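Local coordinates for protein RTX toxin (Vibrio vulnificus CMCP6, PDB 6A7H) that probably acts inside host cells as a Ras/Rap1-specific endopeptidase, cutting and so inactivating the Ras and Rap1 small GTPases, at residues A[413-418]-A[448-453]; A[248-253]-A[407-412]. All blocks are in the same frame, centred on the assembly; numbering follows the deposited sequence.

Contact 1 (A[413-418]-A[448-453]); sequences AANNIA and GFVPGI
Val450, last residue of strand 448-450, lays its CG1 methyl 3.7 Å from ND2 of Asn415; its chi1 of -166° sets that methyl anti to the backbone N. Strand pairing with His443 holds the backbone here. At Pro451 the chain leaves the strand, and its carbonyl O accepts the one hydrogen bond of the contact, 2.8 Å from Asn415 ND2 and nearly straight at 166°. Pro451 O lies in the amide plane of Asn415, whereas ND2 sits above the plane of that carbonyl. Gly452 follows as the N-cap residue of helix 453-457. Ile453 opens that helix and runs its side chain past Asn415 in the opposite direction, bringing CD1 to 3.3 Å from Asn415 OD1. The same methyl touches O of Ala414 and, one turn further along the helix, reaches CB of Ala418 at 4.0 Å. One buried amide thus gives its N-H to the loop while its oxygen rests on an isoleucine. Tyr435 of strand 430-436 touches both Ala418 and Ile453. The strand-to-helix turn therefore packs on helix 405-422, the connection between parallel strands 386-391 and 430-436 in a beta-alpha-beta crossover of the four-stranded parallel sheet.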
loop_
_atom_site.group_PDB
_atom_site.type_symbol
_atom_site.label_atom_id
_atom_site.label_comp_id
_atom_site.label_asym_id
_atom_site.label_seq_id
_atom_site.Cartn_x
_atom_site.Cartn_y
_atom_site.Cartn_z
ATOM N N ALA A 413 1.516 -7.175 -2.353
ATOM C CA ALA A 413 2.611 -6.282 -2.020
ATOM C C ALA A 413 3.735 -7.035 -1.295
ATOM O O ALA A 413 4.912 -6.814 -1.572
ATOM C CB ALA A 413 2.111 -5.114 -1.175
ATOM N N ALA A 414 3.373 -7.930 -0.384
ATOM C CA ALA A 414 4.379 -8.748 0.303
ATOM C C ALA A 414 5.116 -9.676 -0.671
ATOM O O ALA A 414 6.305 -9.940 -0.491
ATOM C CB ALA A 414 3.746 -9.566 1.443
ATOM N N ASN A 415 4.421 -10.166 -1.697
ATOM C CA ASN A 415 5.078 -10.982 -2.707
ATOM C C ASN A 415 6.158 -10.176 -3.440
ATOM O O ASN A 415 7.248 -10.681 -3.705
ATOM C CB ASN A 415 4.062 -11.546 -3.709
ATOM C CG ASN A 415 3.457 -12.871 -3.249
ATOM O OD1 ASN A 415 3.917 -13.483 -2.277
ATOM N ND2 ASN A 415 2.409 -13.309 -3.938
ATOM N N ASN A 416 5.850 -8.919 -3.750
ATOM C CA ASN A 416 6.795 -8.035 -4.422
ATOM C C ASN A 416 8.025 -7.695 -3.577
ATOM O O ASN A 416 9.141 -7.687 -4.091
ATOM C CB ASN A 416 6.097 -6.752 -4.847
ATOM C CG ASN A 416 5.668 -6.798 -6.283
ATOM O OD1 ASN A 416 6.247 -7.536 -7.079
ATOM N ND2 ASN A 416 4.643 -6.021 -6.632
ATOM N N ILE A 417 7.812 -7.417 -2.291
ATOM C CA ILE A 417 8.907 -7.169 -1.369
ATOM C C ILE A 417 9.823 -8.387 -1.353
ATOM O O ILE A 417 11.047 -8.267 -1.451
ATOM C CB ILE A 417 8.412 -6.892 0.078
ATOM C CG1 ILE A 417 7.399 -5.753 0.116
ATOM C CG2 ILE A 417 9.586 -6.597 1.009
ATOM C CD1 ILE A 417 7.905 -4.494 -0.445
ATOM N N ALA A 418 9.211 -9.560 -1.222
ATOM C CA ALA A 418 9.956 -10.810 -1.100
ATOM C C ALA A 418 10.826 -11.036 -2.326
ATOM O O ALA A 418 11.978 -11.447 -2.211
ATOM C CB ALA A 418 9.010 -11.983 -0.907
ATOM N N GLY A 448 -10.446 -13.157 -6.500
ATOM C CA GLY A 448 -9.165 -13.193 -7.172
ATOM C C GLY A 448 -8.178 -14.172 -6.573
ATOM O O GLY A 448 -8.293 -14.581 -5.415
ATOM N N PHE A 449 -7.197 -14.550 -7.382
ATOM C CA PHE A 449 -6.137 -15.442 -6.948
ATOM C C PHE A 449 -4.822 -14.679 -6.717
ATOM O O PHE A 449 -4.469 -13.805 -7.497
ATOM C CB PHE A 449 -5.942 -16.548 -7.982
ATOM C CG PHE A 449 -4.830 -17.492 -7.652
ATOM C CD1 PHE A 449 -5.072 -18.630 -6.890
ATOM C CD2 PHE A 449 -3.537 -17.251 -8.109
ATOM C CE1 PHE A 449 -4.048 -19.501 -6.581
ATOM C CE2 PHE A 449 -2.507 -18.115 -7.800
ATOM C CZ PHE A 449 -2.765 -19.245 -7.027
ATOM N N VAL A 450 -4.107 -15.012 -5.644
ATOM C CA VAL A 450 -2.731 -14.544 -5.456
ATOM C C VAL A 450 -1.824 -15.722 -5.104
ATOM O O VAL A 450 -2.113 -16.441 -4.161
ATOM C CB VAL A 450 -2.599 -13.508 -4.327
ATOM C CG1 VAL A 450 -1.249 -12.809 -4.419
ATOM C CG2 VAL A 450 -3.735 -12.509 -4.355
ATOM N N PRO A 451 -0.713 -15.912 -5.844
ATOM C CA PRO A 451 0.269 -16.945 -5.489
ATOM C C PRO A 451 0.762 -16.800 -4.047
ATOM O O PRO A 451 0.889 -15.680 -3.560
ATOM C CB PRO A 451 1.429 -16.686 -6.464
ATOM C CG PRO A 451 0.850 -15.923 -7.574
ATOM C CD PRO A 451 -0.263 -15.098 -6.982
ATOM N N GLY A 452 1.050 -17.901 -3.367
ATOM C CA GLY A 452 1.689 -17.787 -2.066
ATOM C C GLY A 452 3.162 -17.385 -2.151
ATOM O O GLY A 452 3.812 -17.522 -3.200
ATOM N N ILE A 453 3.695 -16.901 -1.032
ATOM C CA ILE A 453 5.118 -16.603 -0.920
ATOM C C ILE A 453 5.946 -17.809 -1.345
ATOM O O ILE A 453 6.962 -17.670 -2.043
ATOM C CB ILE A 453 5.482 -16.192 0.513
ATOM C CG1 ILE A 453 4.835 -14.845 0.843
ATOM C CG2 ILE A 453 6.986 -16.110 0.701
ATOM C CD1 ILE A 453 5.687 -13.629 0.501
#

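Contact 2 (A[248-253]-A[407-412]); sequences SDRMDQ and LMYRAG
Asp249 meets Tyr409 where two helices of the region related to the C2 domain of Pasteurella multocida toxin, 240-263 and 405-422, cross nearly at right angles: the axes of segments 248-253 and 407-412 make an angle of 79° and come within 10.2 Å. The carboxylate reaches the tyrosine at its edge, OD2 lying near the ring plane while the carboxylate stands almost perpendicular to it. The hydroxyl donates to OD2; the modelled separation is very short, so its exact length is doubtful. With CG anti to the backbone N (chi1 167°), Asp249 is swung to the hydroxyl end of the ring.

Arg250, one residue on, covers a face of the same ring. Its chain is extended from CG to NE, and CG passes 3.6 Å from Tyr409 CD1. The guanidinium lies flat on the aromatic, planes 20° apart, NH1 above the ring centre and CZ 4.0 Å from the centroid, a cation-pi stack. NE makes a salt bridge with Asp130, a second anchor that would help fix the rotation of the guanidinium.

Gln253, one turn after Asp249, brings its aliphatic part obliquely against the ring, CG 3.4 Å from CE1 of Tyr409. Its chain then bends at chi2, turning the amide so that NE2 meets Asp249 OD1. NE2 donates to that oxygen on the syn side, so each of the two carboxylate oxygens has its own partner. The other amide atom, OE1, probably accepts a hydrogen bond from Asn416 ND2 and, beside glycine's bare backbone, stands 3.8 Å from C of Gly412.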
loop_
_atom_site.group_PDB
_atom_site.type_symbol
_atom_site.label_atom_id
_atom_site.label_comp_id
_atom_site.label_asym_id
_atom_site.label_seq_id
_atom_site.Cartn_x
_atom_site.Cartn_y
_atom_site.Cartn_z
ATOM N N SER A 248 -1.803 5.111 -6.881
ATOM C CA SER A 248 -0.879 4.630 -7.886
ATOM C C SER A 248 -0.368 3.267 -7.481
ATOM O O SER A 248 -0.343 2.349 -8.295
ATOM C CB SER A 248 0.296 5.579 -8.078
ATOM O OG SER A 248 -0.021 6.583 -9.008
ATOM N N ASP A 249 0.029 3.133 -6.219
ATOM C CA ASP A 249 0.655 1.894 -5.781
ATOM C C ASP A 249 -0.345 0.752 -5.789
ATOM O O ASP A 249 -0.003 -0.367 -6.149
ATOM C CB ASP A 249 1.269 2.023 -4.386
ATOM C CG ASP A 249 1.631 0.663 -3.799
ATOM O OD1 ASP A 249 2.640 0.055 -4.248
ATOM O OD2 ASP A 249 0.888 0.190 -2.909
ATOM N N ARG A 250 -1.588 1.037 -5.422
ATOM C CA ARG A 250 -2.607 -0.010 -5.461
ATOM C C ARG A 250 -2.843 -0.518 -6.892
ATOM O O ARG A 250 -2.992 -1.723 -7.112
ATOM C CB ARG A 250 -3.915 0.481 -4.841
ATOM C CG ARG A 250 -4.479 -0.493 -3.807
ATOM C CD ARG A 250 -5.611 0.131 -3.013
ATOM N NE ARG A 250 -6.188 -0.828 -2.084
ATOM C CZ ARG A 250 -5.645 -1.162 -0.924
ATOM N NH1 ARG A 250 -4.497 -0.619 -0.539
ATOM N NH2 ARG A 250 -6.252 -2.050 -0.150
ATOM N N MET A 251 -2.883 0.390 -7.860
ATOM C CA MET A 251 -3.005 -0.026 -9.257
ATOM C C MET A 251 -1.793 -0.852 -9.701
ATOM O O MET A 251 -1.936 -1.847 -10.404
ATOM C CB MET A 251 -3.181 1.181 -10.174
ATOM C CG MET A 251 -4.530 1.867 -10.027
ATOM S SD MET A 251 -5.893 0.716 -10.359
ATOM C CE MET A 251 -6.622 0.830 -8.801
ATOM N N ASP A 252 -0.603 -0.439 -9.279
ATOM C CA ASP A 252 0.597 -1.213 -9.543
ATOM C C ASP A 252 0.518 -2.619 -8.966
ATOM O O ASP A 252 0.931 -3.592 -9.623
ATOM C CB ASP A 252 1.823 -0.507 -8.964
ATOM C CG ASP A 252 2.247 0.681 -9.789
ATOM O OD1 ASP A 252 1.760 0.801 -10.936
ATOM O OD2 ASP A 252 3.073 1.485 -9.297
ATOM N N GLN A 253 0.010 -2.726 -7.735
ATOM C CA GLN A 253 -0.043 -4.025 -7.069
ATOM C C GLN A 253 -1.063 -4.941 -7.736
ATOM O O GLN A 253 -0.878 -6.164 -7.768
ATOM C CB GLN A 253 -0.363 -3.882 -5.569
ATOM C CG GLN A 253 0.655 -3.078 -4.759
ATOM C CD GLN A 253 2.033 -3.703 -4.729
ATOM O OE1 GLN A 253 2.201 -4.876 -5.051
ATOM N NE2 GLN A 253 3.028 -2.923 -4.327
ATOM N N LEU A 407 -6.895 -8.140 1.793
ATOM C CA LEU A 407 -6.153 -9.376 1.914
ATOM C C LEU A 407 -5.302 -9.595 0.666
ATOM O O LEU A 407 -4.113 -9.909 0.757
ATOM C CB LEU A 407 -7.137 -10.521 2.118
ATOM C CG LEU A 407 -6.816 -11.679 3.042
ATOM C CD1 LEU A 407 -6.400 -11.163 4.410
ATOM C CD2 LEU A 407 -8.046 -12.551 3.147
ATOM N N MET A 408 -5.906 -9.405 -0.503
ATOM C CA MET A 408 -5.202 -9.660 -1.754
ATOM C C MET A 408 -4.120 -8.617 -1.945
ATOM O O MET A 408 -3.021 -8.930 -2.396
ATOM C CB MET A 408 -6.156 -9.662 -2.948
ATOM C CG MET A 408 -7.048 -10.883 -2.992
ATOM S SD MET A 408 -8.174 -10.959 -4.397
ATOM C CE MET A 408 -9.077 -9.440 -4.281
ATOM N N TYR A 409 -4.434 -7.375 -1.594
ATOM C CA TYR A 409 -3.460 -6.308 -1.728
ATOM C C TYR A 409 -2.213 -6.615 -0.883
ATOM O O TYR A 409 -1.100 -6.534 -1.373
ATOM C CB TYR A 409 -4.061 -4.959 -1.327
ATOM C CG TYR A 409 -3.018 -3.883 -1.259
ATOM C CD1 TYR A 409 -2.613 -3.220 -2.409
ATOM C CD2 TYR A 409 -2.405 -3.554 -0.049
ATOM C CE1 TYR A 409 -1.642 -2.241 -2.361
ATOM C CE2 TYR A 409 -1.417 -2.587 0.007
ATOM C CZ TYR A 409 -1.041 -1.928 -1.156
ATOM O OH TYR A 409 -0.062 -0.961 -1.121
ATOM N N ARG A 410 -2.403 -6.982 0.380
ATOM C CA ARG A 410 -1.254 -7.271 1.226
ATOM C C ARG A 410 -0.416 -8.442 0.684
ATOM O O ARG A 410 0.809 -8.385 0.683
ATOM C CB ARG A 410 -1.684 -7.575 2.658
ATOM C CG ARG A 410 -0.492 -8.001 3.512
ATOM C CD ARG A 410 -0.887 -8.216 4.920
ATOM N NE ARG A 410 0.255 -8.365 5.809
ATOM C CZ ARG A 410 0.335 -9.301 6.747
ATOM N NH1 ARG A 410 -0.654 -10.177 6.875
ATOM N NH2 ARG A 410 1.393 -9.365 7.556
ATOM N N ALA A 411 -1.076 -9.497 0.219
ATOM C CA ALA A 411 -0.371 -10.667 -0.293
ATOM C C ALA A 411 0.399 -10.311 -1.555
ATOM O O ALA A 411 1.514 -10.788 -1.776
ATOM C CB ALA A 411 -1.350 -11.816 -0.565
ATOM N N GLY A 412 -0.204 -9.455 -2.373
ATOM C CA GLY A 412 0.442 -8.972 -3.573
ATOM C C GLY A 412 1.676 -8.150 -3.245
ATOM O O GLY A 412 2.755 -8.391 -3.788
#

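How the contacts relate
Contacts 1 and 2 lie next to each other, their centres about 9 Å apart, and both draw on helix 405-422: contact 2 uses 407-412 and contact 1 the following 413-418. Along the chain they come in series, 248-253 pairing with 407-412 before 413-418 pairs with 448-453. They touch directly, with Ala413 packing on Gln253 OE1 and Met408 packing on Gly448 and Val450. Helix 405-422, which crosses between strands 386-391 and 430-436 of the parallel sheet, is thus gripped by helix 240-263 at 407-412 and by the turn beyond strand 448-450 at 413-418, all within the range related to the C2 domain of Pasteurella multocida toxin.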